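Local coordinates for ABC transporter substrate-binding protein (Rhizobium radiobacter, PDB 6TFX) that binds the opine mannopinic acid as a periplasmic solute-binding protein of an ABC importer, probably delivering it to the membrane transporter, at residues D19-T24 with D96-P101; V92-K97 with F146-K151; G37-F42 with A137-F142. One frame throughout, in Å; residues are numbered along the deposited sequence.

Contact 1: residues D19-T24 with D96-P101; sequences DPHFAT and DKARDP. With N72 ((2~{R})-2-[[(3~{R},4~{R},5~{S})-3,4,5,6-tetrakis(oxidanyl)-2-oxidanylidene-hexyl]amino]pentanedioic acid), chain C.
Lys97, near the C-terminal end of helix 88-98, reaches between Asp19 and His21 of the loop that follows strand 5-10. The lysine and the aspartate approach from opposite directions, and Lys97 NZ meets Asp19 OD2 at 2.8 Å in a salt bridge that uses the syn lone pair of OD2. His21 takes the same ammonium group through its ring: Lys97 NZ lies 2.8 Å from His21 ND1 and only 5° out of the ring plane, so the imidazole is held edge-on as an acceptor. The lysine chain runs straight from CA to CE and turns only at its last torsion (chi4 -63°), which swings NZ into the notch between the two acceptors while CG and CD pass beside ND1. Ala98 lies over one face of the imidazole, its CA 3.8 Å above the plane and offset toward the rim, and its CB is 3.6 Å from His21 NE2. Asp19 also shapes its own loop: its OD1 accepts from His21 N at 2.8 Å, above the carboxylate plane, closing an Asx turn that places the histidine beside its carboxylate. Outside the two segments, Lys97 NZ also bonds to Arg103 O and makes a cation-pi contact with Phe153. At the far end of the loop Thr24 borders the opine, its O 3.3 Å from OE1 of N72. With NZ donating to it, ND1 must carry a lone pair, and the positive charge of the buried lysine is probably balanced largely by Asp19, which would favour the protonated ammonium.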
loop_
_atom_site.group_PDB
_atom_site.type_symbol
_atom_site.label_atom_id
_atom_site.label_comp_id
_atom_site.label_asym_id
_atom_site.label_seq_id
_atom_site.Cartn_x
_atom_site.Cartn_y
_atom_site.Cartn_z
ATOM N N ASP A 19 2.045 -2.954 -14.266
ATOM C CA ASP A 19 1.030 -2.024 -14.749
ATOM C C ASP A 19 0.655 -1.273 -13.464
ATOM O O ASP A 19 0.227 -1.898 -12.485
ATOM C CB ASP A 19 -0.195 -2.754 -15.334
ATOM C CG ASP A 19 -1.384 -1.859 -15.680
ATOM O OD1 ASP A 19 -1.446 -0.717 -15.170
ATOM O OD2 ASP A 19 -2.271 -2.314 -16.426
ATOM N N PRO A 20 0.857 0.057 -13.396
ATOM C CA PRO A 20 0.589 0.769 -12.143
ATOM C C PRO A 20 -0.856 0.729 -11.686
ATOM O O PRO A 20 -1.126 0.961 -10.498
ATOM C CB PRO A 20 1.027 2.212 -12.455
ATOM C CG PRO A 20 0.965 2.330 -13.926
ATOM C CD PRO A 20 1.361 0.975 -14.442
ATOM N N HIS A 21 -1.790 0.444 -12.625
ATOM C CA HIS A 21 -3.205 0.376 -12.237
ATOM C C HIS A 21 -3.557 -0.932 -11.510
ATOM O O HIS A 21 -4.694 -1.073 -11.044
ATOM C CB HIS A 21 -4.136 0.597 -13.438
ATOM C CG HIS A 21 -3.901 1.909 -14.127
ATOM N ND1 HIS A 21 -3.768 1.988 -15.499
ATOM C CD2 HIS A 21 -3.740 3.143 -13.602
ATOM C CE1 HIS A 21 -3.541 3.266 -15.768
ATOM N NE2 HIS A 21 -3.527 4.001 -14.665
ATOM N N PHE A 22 -2.591 -1.882 -11.426
ATOM C CA PHE A 22 -2.781 -3.167 -10.742
ATOM C C PHE A 22 -1.752 -3.434 -9.652
ATOM O O PHE A 22 -2.014 -4.243 -8.776
ATOM C CB PHE A 22 -2.816 -4.345 -11.716
ATOM C CG PHE A 22 -4.053 -4.326 -12.567
ATOM C CD1 PHE A 22 -5.256 -4.847 -12.086
ATOM C CD2 PHE A 22 -4.006 -3.858 -13.880
ATOM C CE1 PHE A 22 -6.411 -4.843 -12.893
ATOM C CE2 PHE A 22 -5.150 -3.885 -14.694
ATOM C CZ PHE A 22 -6.339 -4.377 -14.192
ATOM N N ALA A 23 -0.560 -2.818 -9.743
ATOM C CA ALA A 23 0.508 -3.111 -8.790
ATOM C C ALA A 23 0.035 -2.822 -7.366
ATOM O O ALA A 23 -0.368 -1.695 -7.067
ATOM C CB ALA A 23 1.751 -2.302 -9.137
ATOM N N THR A 24 0.039 -3.878 -6.520
ATOM C CA THR A 24 -0.500 -3.836 -5.156
ATOM C C THR A 24 0.492 -4.252 -4.083
ATOM O O THR A 24 0.514 -3.640 -3.016
ATOM C CB THR A 24 -1.752 -4.723 -5.114
ATOM O OG1 THR A 24 -2.701 -4.235 -6.073
ATOM C CG2 THR A 24 -2.391 -4.790 -3.729
ATOM N N ASP A 96 -8.478 7.501 -17.828
ATOM C CA ASP A 96 -9.712 6.770 -18.118
ATOM C C ASP A 96 -9.530 5.291 -17.796
ATOM O O ASP A 96 -10.501 4.613 -17.441
ATOM C CB ASP A 96 -10.105 6.912 -19.593
ATOM C CG ASP A 96 -10.721 8.251 -19.940
ATOM O OD1 ASP A 96 -11.098 9.005 -18.993
ATOM O OD2 ASP A 96 -10.851 8.546 -21.157
ATOM N N LYS A 97 -8.301 4.770 -17.976
ATOM C CA LYS A 97 -8.010 3.369 -17.648
ATOM C C LYS A 97 -8.078 3.203 -16.116
ATOM O O LYS A 97 -8.761 2.310 -15.643
ATOM C CB LYS A 97 -6.634 2.951 -18.177
ATOM C CG LYS A 97 -6.304 1.484 -17.919
ATOM C CD LYS A 97 -4.957 1.125 -18.546
ATOM C CE LYS A 97 -4.527 -0.289 -18.223
ATOM N NZ LYS A 97 -4.327 -0.487 -16.759
ATOM N N ALA A 98 -7.439 4.118 -15.358
ATOM C CA ALA A 98 -7.412 4.071 -13.891
ATOM C C ALA A 98 -8.822 4.065 -13.294
ATOM O O ALA A 98 -9.045 3.395 -12.291
ATOM C CB ALA A 98 -6.646 5.277 -13.362
ATOM N N ARG A 99 -9.756 4.811 -13.898
ATOM C CA ARG A 99 -11.110 4.936 -13.365
ATOM C C ARG A 99 -12.100 3.883 -13.874
ATOM O O ARG A 99 -13.275 3.929 -13.513
ATOM C CB ARG A 99 -11.646 6.357 -13.571
ATOM C CG ARG A 99 -11.982 6.742 -14.993
ATOM C CD ARG A 99 -11.906 8.262 -15.089
ATOM N NE ARG A 99 -12.392 8.766 -16.378
ATOM C CZ ARG A 99 -13.654 9.090 -16.629
ATOM N NH1 ARG A 99 -14.583 8.950 -15.690
ATOM N NH2 ARG A 99 -14.002 9.552 -17.821
ATOM N N ASP A 100 -11.606 2.903 -14.664
ATOM C CA ASP A 100 -12.422 1.839 -15.234
ATOM C C ASP A 100 -12.289 0.558 -14.400
ATOM O O ASP A 100 -11.194 -0.012 -14.367
ATOM C CB ASP A 100 -11.963 1.582 -16.679
ATOM C CG ASP A 100 -12.782 0.548 -17.435
ATOM O OD1 ASP A 100 -13.632 -0.132 -16.797
ATOM O OD2 ASP A 100 -12.562 0.403 -18.657
ATOM N N PRO A 101 -13.382 0.062 -13.752
ATOM C CA PRO A 101 -13.254 -1.162 -12.928
ATOM C C PRO A 101 -12.808 -2.404 -13.687
ATOM O O PRO A 101 -12.338 -3.354 -13.074
ATOM C CB PRO A 101 -14.648 -1.335 -12.302
ATOM C CG PRO A 101 -15.550 -0.521 -13.090
ATOM C CD PRO A 101 -14.752 0.619 -13.681
HETATM O OAB N72 C . 4.508 -7.548 9.910
HETATM C CAF N72 C . 3.463 -7.013 9.074
HETATM C CAG N72 C . 3.695 -7.062 7.527
HETATM O OAC N72 C . 5.019 -7.301 7.175
HETATM C CAH N72 C . 2.917 -5.953 6.816
HETATM O OAM N72 C . 2.386 -4.882 7.499
HETATM C CAI N72 C . 3.224 -5.070 5.622
HETATM O OAD N72 C . 4.609 -4.818 5.531
HETATM C CAJ N72 C . 2.498 -5.519 4.378
HETATM O OAE N72 C . 1.437 -6.181 4.516
HETATM C CAK N72 C . 3.091 -5.215 2.973
HETATM N N N72 C . 2.286 -4.249 2.264
HETATM C CA N72 C . 1.589 -4.575 1.078
HETATM C C N72 C . 1.443 -6.024 0.704
HETATM O O N72 C . 0.532 -6.911 0.947
HETATM C CB N72 C . 0.319 -3.726 0.975
HETATM C CG N72 C . -0.851 -4.219 0.123
HETATM C CD N72 C . -1.705 -3.085 -0.449
HETATM O OE1 N72 C . -1.209 -1.944 -0.721
HETATM O OE2 N72 C . -2.917 -3.306 -0.666
HETATM O OXT N72 C . 2.444 -6.213 -0.012
#

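Contact 2: residues V92-K97 with F146-K151; sequences VFSLDK and FIIPKK
Ser94 supplies a hydrogen bond that ties helix 88-98 to the chain leading into helix 150-156. Its OG accepts from Ile148 N at 2.9 Å, with an angle of 157° at the hydrogen. The hydroxyl is turned back beside its own backbone N (chi1 -60°), where it also bonds to Asp90 O one helical turn earlier. Thus one small side chain serves both its helix and the neighbouring segment. Asp90 has a further part: its carboxylate OD1 is hydrogen-bonded to Lys150 N, at the start of helix 150-156, directly after Pro149 at the N-cap position.

The aromatic contact is made by Phe93. Lys150 CA sits over one face of its ring, 4.1 Å from the centroid and 25° off the normal, in a CH-pi contact, while the aliphatic CG of Lys150 comes 3.8 Å from Phe93 CG. Beyond CG the lysine is extended and its end leads away from the helix. At the rim of the same ring, near its plane, lies Ile148 CD1, 4.1 Å from Phe93 CE2.

Apolar side chains add further contacts. Ile148 CD1 also touches Lys97 CD at 4.0 Å, the two side chains crossing at about a right angle. On the other flank, Ile147 CD1 approaches Leu95 CD2, while Ile147 CG2 makes van der Waals contact with the hydroxyl, 3.6 Å from Ser94 OG. Phe153 of helix 150-156 packs against both Phe93 and Ile148. Chemically, a buried backbone N-H is satisfied by a serine hydroxyl amid hydrocarbon, which would help set where Ile148 lies against the helix.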
loop_
_atom_site.group_PDB
_atom_site.type_symbol
_atom_site.label_atom_id
_atom_site.label_comp_id
_atom_site.label_asym_id
_atom_site.label_seq_id
_atom_site.Cartn_x
_atom_site.Cartn_y
_atom_site.Cartn_z
ATOM N N VAL A 92 -5.202 11.305 -20.867
ATOM C CA VAL A 92 -6.608 10.921 -21.006
ATOM C C VAL A 92 -6.707 9.402 -20.988
ATOM O O VAL A 92 -7.541 8.858 -20.269
ATOM C CB VAL A 92 -7.219 11.506 -22.315
ATOM C CG1 VAL A 92 -8.630 10.968 -22.551
ATOM C CG2 VAL A 92 -7.227 13.037 -22.247
ATOM N N PHE A 93 -5.856 8.711 -21.794
ATOM C CA PHE A 93 -5.911 7.264 -21.850
ATOM C C PHE A 93 -5.662 6.650 -20.455
ATOM O O PHE A 93 -6.402 5.755 -20.010
ATOM C CB PHE A 93 -4.877 6.731 -22.855
ATOM C CG PHE A 93 -4.751 5.226 -22.814
ATOM C CD1 PHE A 93 -5.669 4.416 -23.476
ATOM C CD2 PHE A 93 -3.746 4.617 -22.065
ATOM C CE1 PHE A 93 -5.573 3.019 -23.400
ATOM C CE2 PHE A 93 -3.664 3.221 -21.978
ATOM C CZ PHE A 93 -4.578 2.440 -22.641
ATOM N N SER A 94 -4.630 7.159 -19.763
ATOM C CA SER A 94 -4.241 6.598 -18.465
ATOM C C SER A 94 -5.293 6.785 -17.395
ATOM O O SER A 94 -5.629 5.817 -16.703
ATOM C CB SER A 94 -2.923 7.189 -17.989
ATOM O OG SER A 94 -1.899 6.911 -18.917
ATOM N N LEU A 95 -5.798 8.026 -17.236
ATOM C CA LEU A 95 -6.811 8.319 -16.203
ATOM C C LEU A 95 -8.127 7.639 -16.514
ATOM O O LEU A 95 -8.784 7.144 -15.595
ATOM C CB LEU A 95 -6.983 9.830 -15.999
ATOM C CG LEU A 95 -5.753 10.510 -15.409
ATOM C CD1 LEU A 95 -6.021 11.996 -15.223
ATOM C CD2 LEU A 95 -5.348 9.890 -14.026
ATOM N N ASP A 96 -8.478 7.501 -17.828
ATOM C CA ASP A 96 -9.712 6.770 -18.118
ATOM C C ASP A 96 -9.530 5.291 -17.796
ATOM O O ASP A 96 -10.501 4.613 -17.441
ATOM C CB ASP A 96 -10.105 6.912 -19.593
ATOM C CG ASP A 96 -10.721 8.251 -19.940
ATOM O OD1 ASP A 96 -11.098 9.005 -18.993
ATOM O OD2 ASP A 96 -10.851 8.546 -21.157
ATOM N N LYS A 97 -8.301 4.770 -17.976
ATOM C CA LYS A 97 -8.010 3.369 -17.648
ATOM C C LYS A 97 -8.078 3.203 -16.116
ATOM O O LYS A 97 -8.761 2.310 -15.643
ATOM C CB LYS A 97 -6.634 2.951 -18.177
ATOM C CG LYS A 97 -6.304 1.484 -17.919
ATOM C CD LYS A 97 -4.957 1.125 -18.546
ATOM C CE LYS A 97 -4.527 -0.289 -18.223
ATOM N NZ LYS A 97 -4.327 -0.487 -16.759
ATOM N N PHE A 146 -0.412 7.171 -11.742
ATOM C CA PHE A 146 0.716 7.069 -12.672
ATOM C C PHE A 146 0.248 7.095 -14.115
ATOM O O PHE A 146 -0.772 6.482 -14.438
ATOM C CB PHE A 146 1.452 5.761 -12.443
ATOM C CG PHE A 146 2.191 5.702 -11.126
ATOM C CD1 PHE A 146 3.399 6.380 -10.955
ATOM C CD2 PHE A 146 1.746 4.876 -10.098
ATOM C CE1 PHE A 146 4.133 6.261 -9.764
ATOM C CE2 PHE A 146 2.471 4.773 -8.894
ATOM C CZ PHE A 146 3.655 5.468 -8.736
ATOM N N ILE A 147 1.019 7.776 -14.978
ATOM C CA ILE A 147 0.685 7.897 -16.394
ATOM C C ILE A 147 1.455 6.867 -17.211
ATOM O O ILE A 147 2.662 6.724 -17.061
ATOM C CB ILE A 147 0.915 9.340 -16.905
ATOM C CG1 ILE A 147 0.202 10.389 -16.013
ATOM C CG2 ILE A 147 0.533 9.496 -18.394
ATOM C CD1 ILE A 147 -1.349 10.217 -15.855
ATOM N N ILE A 148 0.739 6.178 -18.096
ATOM C CA ILE A 148 1.335 5.188 -19.000
ATOM C C ILE A 148 1.125 5.596 -20.483
ATOM O O ILE A 148 0.236 6.415 -20.761
ATOM C CB ILE A 148 0.859 3.740 -18.725
ATOM C CG1 ILE A 148 -0.593 3.506 -19.219
ATOM C CG2 ILE A 148 1.026 3.388 -17.241
ATOM C CD1 ILE A 148 -1.104 2.070 -19.035
ATOM N N PRO A 149 1.910 5.024 -21.429
ATOM C CA PRO A 149 1.777 5.444 -22.832
ATOM C C PRO A 149 0.656 4.701 -23.534
ATOM O O PRO A 149 0.619 3.473 -23.515
ATOM C CB PRO A 149 3.154 5.140 -23.455
ATOM C CG PRO A 149 3.957 4.458 -22.384
ATOM C CD PRO A 149 3.036 4.080 -21.267
ATOM N N LYS A 150 -0.250 5.460 -24.162
ATOM C CA LYS A 150 -1.367 4.909 -24.919
ATOM C C LYS A 150 -0.863 3.882 -25.939
ATOM O O LYS A 150 -1.362 2.759 -25.962
ATOM C CB LYS A 150 -2.097 6.060 -25.639
ATOM C CG LYS A 150 -3.407 5.675 -26.320
ATOM C CD LYS A 150 -3.998 6.931 -26.944
ATOM C CE LYS A 150 -5.379 6.754 -27.515
ATOM N NZ LYS A 150 -5.902 8.052 -28.037
ATOM N N LYS A 151 0.133 4.255 -26.763
ATOM C CA LYS A 151 0.645 3.343 -27.815
ATOM C C LYS A 151 1.267 2.074 -27.270
ATOM O O LYS A 151 1.036 0.990 -27.831
ATOM C CB LYS A 151 1.672 4.034 -28.708
ATOM C CG LYS A 151 1.164 5.216 -29.527
ATOM C CD LYS A 151 2.101 5.538 -30.711
ATOM C CE LYS A 151 3.516 6.001 -30.396
ATOM N NZ LYS A 151 4.105 6.771 -31.520
#

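Contact 3: residues G37-F42 with A137-F142; sequences GALVRF and ALLSNF
Asn141, the centre of an inverse gamma turn just beyond helix 135-138, clasps the end of the short strand 40-41 in this solute-binding protein of family 5. Its CB faces Ala38, 4.3 Å from that residue's CB. From there CG stands between its own backbone N and carbonyl carbon (chi1 60°), which carries the amide alongside the strand, with CG 3.7 Å from Arg41 CB. At the tip the two amide atoms divide the work. OD1 accepts from Phe42 N at 2.9 Å, the donor tilted 27° from the carbonyl plane, and also lies at the edge of the Phe42 ring. ND2 donates to a water that in turn donates to Phe42 O; the amide thus reaches Phe42 N directly and Phe42 O through the water.

Nearer the helix, Leu139 O accepts a weak hydrogen bond from Val40 N and a second bond from a water, which also accepts from Leu39 N. Leu39 CD1 and Leu139 CD1 meet through apolar contact, and behind them Val91 and Leu95 of helix 88-98 continue the packing. Arg41 turns its guanidinium away to a salt bridge with Glu53. Ser140 OG is tied to Ala137 O, and Ser140 CA points its hydrogen at Val40 O, 3.3 Å away, with an angle of 151° at the hydrogen.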
loop_
_atom_site.group_PDB
_atom_site.type_symbol
_atom_site.label_atom_id
_atom_site.label_comp_id
_atom_site.label_asym_id
_atom_site.label_seq_id
_atom_site.Cartn_x
_atom_site.Cartn_y
_atom_site.Cartn_z
ATOM N N GLY A 37 5.969 8.209 -13.525
ATOM C CA GLY A 37 5.629 9.491 -12.912
ATOM C C GLY A 37 4.141 9.763 -13.085
ATOM O O GLY A 37 3.401 8.923 -13.624
ATOM N N ALA A 38 3.691 10.943 -12.663
ATOM C CA ALA A 38 2.277 11.279 -12.752
ATOM C C ALA A 38 2.130 12.770 -13.113
ATOM O O ALA A 38 3.137 13.451 -13.356
ATOM C CB ALA A 38 1.612 10.967 -11.415
ATOM N N LEU A 39 0.890 13.293 -13.124
ATOM C CA LEU A 39 0.711 14.737 -13.358
ATOM C C LEU A 39 1.429 15.539 -12.258
ATOM O O LEU A 39 2.095 16.536 -12.539
ATOM C CB LEU A 39 -0.770 15.083 -13.337
ATOM C CG LEU A 39 -1.542 14.709 -14.620
ATOM C CD1 LEU A 39 -3.053 14.819 -14.396
ATOM C CD2 LEU A 39 -1.121 15.596 -15.793
ATOM N N VAL A 40 1.287 15.088 -11.007
ATOM C CA VAL A 40 1.908 15.745 -9.830
ATOM C C VAL A 40 2.566 14.661 -8.990
ATOM O O VAL A 40 2.341 13.476 -9.235
ATOM C CB VAL A 40 0.860 16.568 -9.020
ATOM C CG1 VAL A 40 0.261 17.683 -9.872
ATOM C CG2 VAL A 40 -0.269 15.674 -8.481
ATOM N N ARG A 41 3.356 15.041 -7.967
ATOM C CA ARG A 41 3.952 13.964 -7.205
ATOM C C ARG A 41 4.116 14.378 -5.778
ATOM O O ARG A 41 4.198 15.566 -5.490
ATOM C CB ARG A 41 5.345 13.623 -7.779
ATOM C CG ARG A 41 6.379 14.769 -7.609
ATOM C CD ARG A 41 7.754 14.229 -7.912
ATOM N NE ARG A 41 8.812 15.215 -7.727
ATOM C CZ ARG A 41 10.092 14.940 -7.931
ATOM N NH1 ARG A 41 10.465 13.714 -8.301
ATOM N NH2 ARG A 41 11.014 15.882 -7.764
ATOM N N PHE A 42 4.230 13.406 -4.896
ATOM C CA PHE A 42 4.618 13.680 -3.519
ATOM C C PHE A 42 6.086 14.170 -3.611
ATOM O O PHE A 42 6.838 13.733 -4.491
ATOM C CB PHE A 42 4.642 12.364 -2.739
ATOM C CG PHE A 42 3.249 11.946 -2.355
ATOM C CD1 PHE A 42 2.446 11.238 -3.247
ATOM C CD2 PHE A 42 2.765 12.194 -1.083
ATOM C CE1 PHE A 42 1.138 10.868 -2.891
ATOM C CE2 PHE A 42 1.465 11.813 -0.721
ATOM C CZ PHE A 42 0.655 11.183 -1.638
ATOM N N ALA A 137 -3.838 14.189 -4.490
ATOM C CA ALA A 137 -3.337 12.854 -4.087
ATOM C C ALA A 137 -3.766 11.822 -5.157
ATOM O O ALA A 137 -2.960 10.981 -5.549
ATOM C CB ALA A 137 -3.926 12.467 -2.738
ATOM N N LEU A 138 -5.020 11.907 -5.653
ATOM C CA LEU A 138 -5.507 10.959 -6.674
ATOM C C LEU A 138 -4.696 11.047 -7.975
ATOM O O LEU A 138 -4.617 10.075 -8.744
ATOM C CB LEU A 138 -6.973 11.237 -7.003
ATOM C CG LEU A 138 -7.978 10.939 -5.885
ATOM C CD1 LEU A 138 -9.377 11.344 -6.354
ATOM C CD2 LEU A 138 -7.965 9.440 -5.533
ATOM N N LEU A 139 -4.128 12.233 -8.243
ATOM C CA LEU A 139 -3.387 12.458 -9.495
ATOM C C LEU A 139 -1.886 12.329 -9.315
ATOM O O LEU A 139 -1.126 12.695 -10.224
ATOM C CB LEU A 139 -3.753 13.845 -10.088
ATOM C CG LEU A 139 -5.246 14.069 -10.366
ATOM C CD1 LEU A 139 -5.471 15.477 -10.871
ATOM C CD2 LEU A 139 -5.800 13.014 -11.364
ATOM N N SER A 140 -1.453 11.851 -8.123
ATOM C CA SER A 140 -0.044 11.779 -7.791
ATOM C C SER A 140 0.577 10.441 -8.135
ATOM O O SER A 140 -0.091 9.558 -8.673
ATOM C CB SER A 140 0.177 12.099 -6.315
ATOM O OG SER A 140 -0.329 11.011 -5.561
ATOM N N ASN A 141 1.851 10.290 -7.756
ATOM C CA ASN A 141 2.639 9.103 -8.078
ATOM C C ASN A 141 2.361 7.983 -7.085
ATOM O O ASN A 141 3.229 7.569 -6.306
ATOM C CB ASN A 141 4.126 9.451 -8.218
ATOM C CG ASN A 141 4.735 10.044 -6.976
ATOM O OD1 ASN A 141 4.108 10.822 -6.251
ATOM N ND2 ASN A 141 5.990 9.726 -6.752
ATOM N N PHE A 142 1.132 7.462 -7.147
ATOM C CA PHE A 142 0.728 6.329 -6.318
ATOM C C PHE A 142 -0.529 5.756 -6.904
ATOM O O PHE A 142 -1.357 6.500 -7.447
ATOM C CB PHE A 142 0.478 6.705 -4.837
ATOM C CG PHE A 142 0.326 5.506 -3.902
ATOM C CD1 PHE A 142 1.376 4.613 -3.712
ATOM C CD2 PHE A 142 -0.852 5.300 -3.196
ATOM C CE1 PHE A 142 1.243 3.522 -2.836
ATOM C CE2 PHE A 142 -0.985 4.211 -2.323
ATOM C CZ PHE A 142 0.061 3.334 -2.148
HETATM O O HOH W 1 -1.578 11.918 -12.808
HETATM O O HOH W 2 7.884 11.216 -5.075
#

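Contacts 1 and 2 share Asp96 and Lys97 on helix 88-98, and their centres lie about 9 Å apart. They also touch through Pro20, whose CG is 3.5 Å from Ile148 CG2 and whose CB is 3.6 Å from Phe146 CB. Contact 2 meets contact 3 (centres about 13 Å apart) where Ile147 N lies 3.0 Å from Gly37 O, a probable hydrogen bond, and where Phe146 CZ packs on Asn141 O. Contacts 1 and 3 do not touch; their nearest atoms are about 6 Å apart. The opine borders contact 1 at Thr24. Between nearest atoms, the Phe146 side chain (contact 2) is about 11 Å from N72. The Phe42 side chain (contact 3) is about 13 Å from N72.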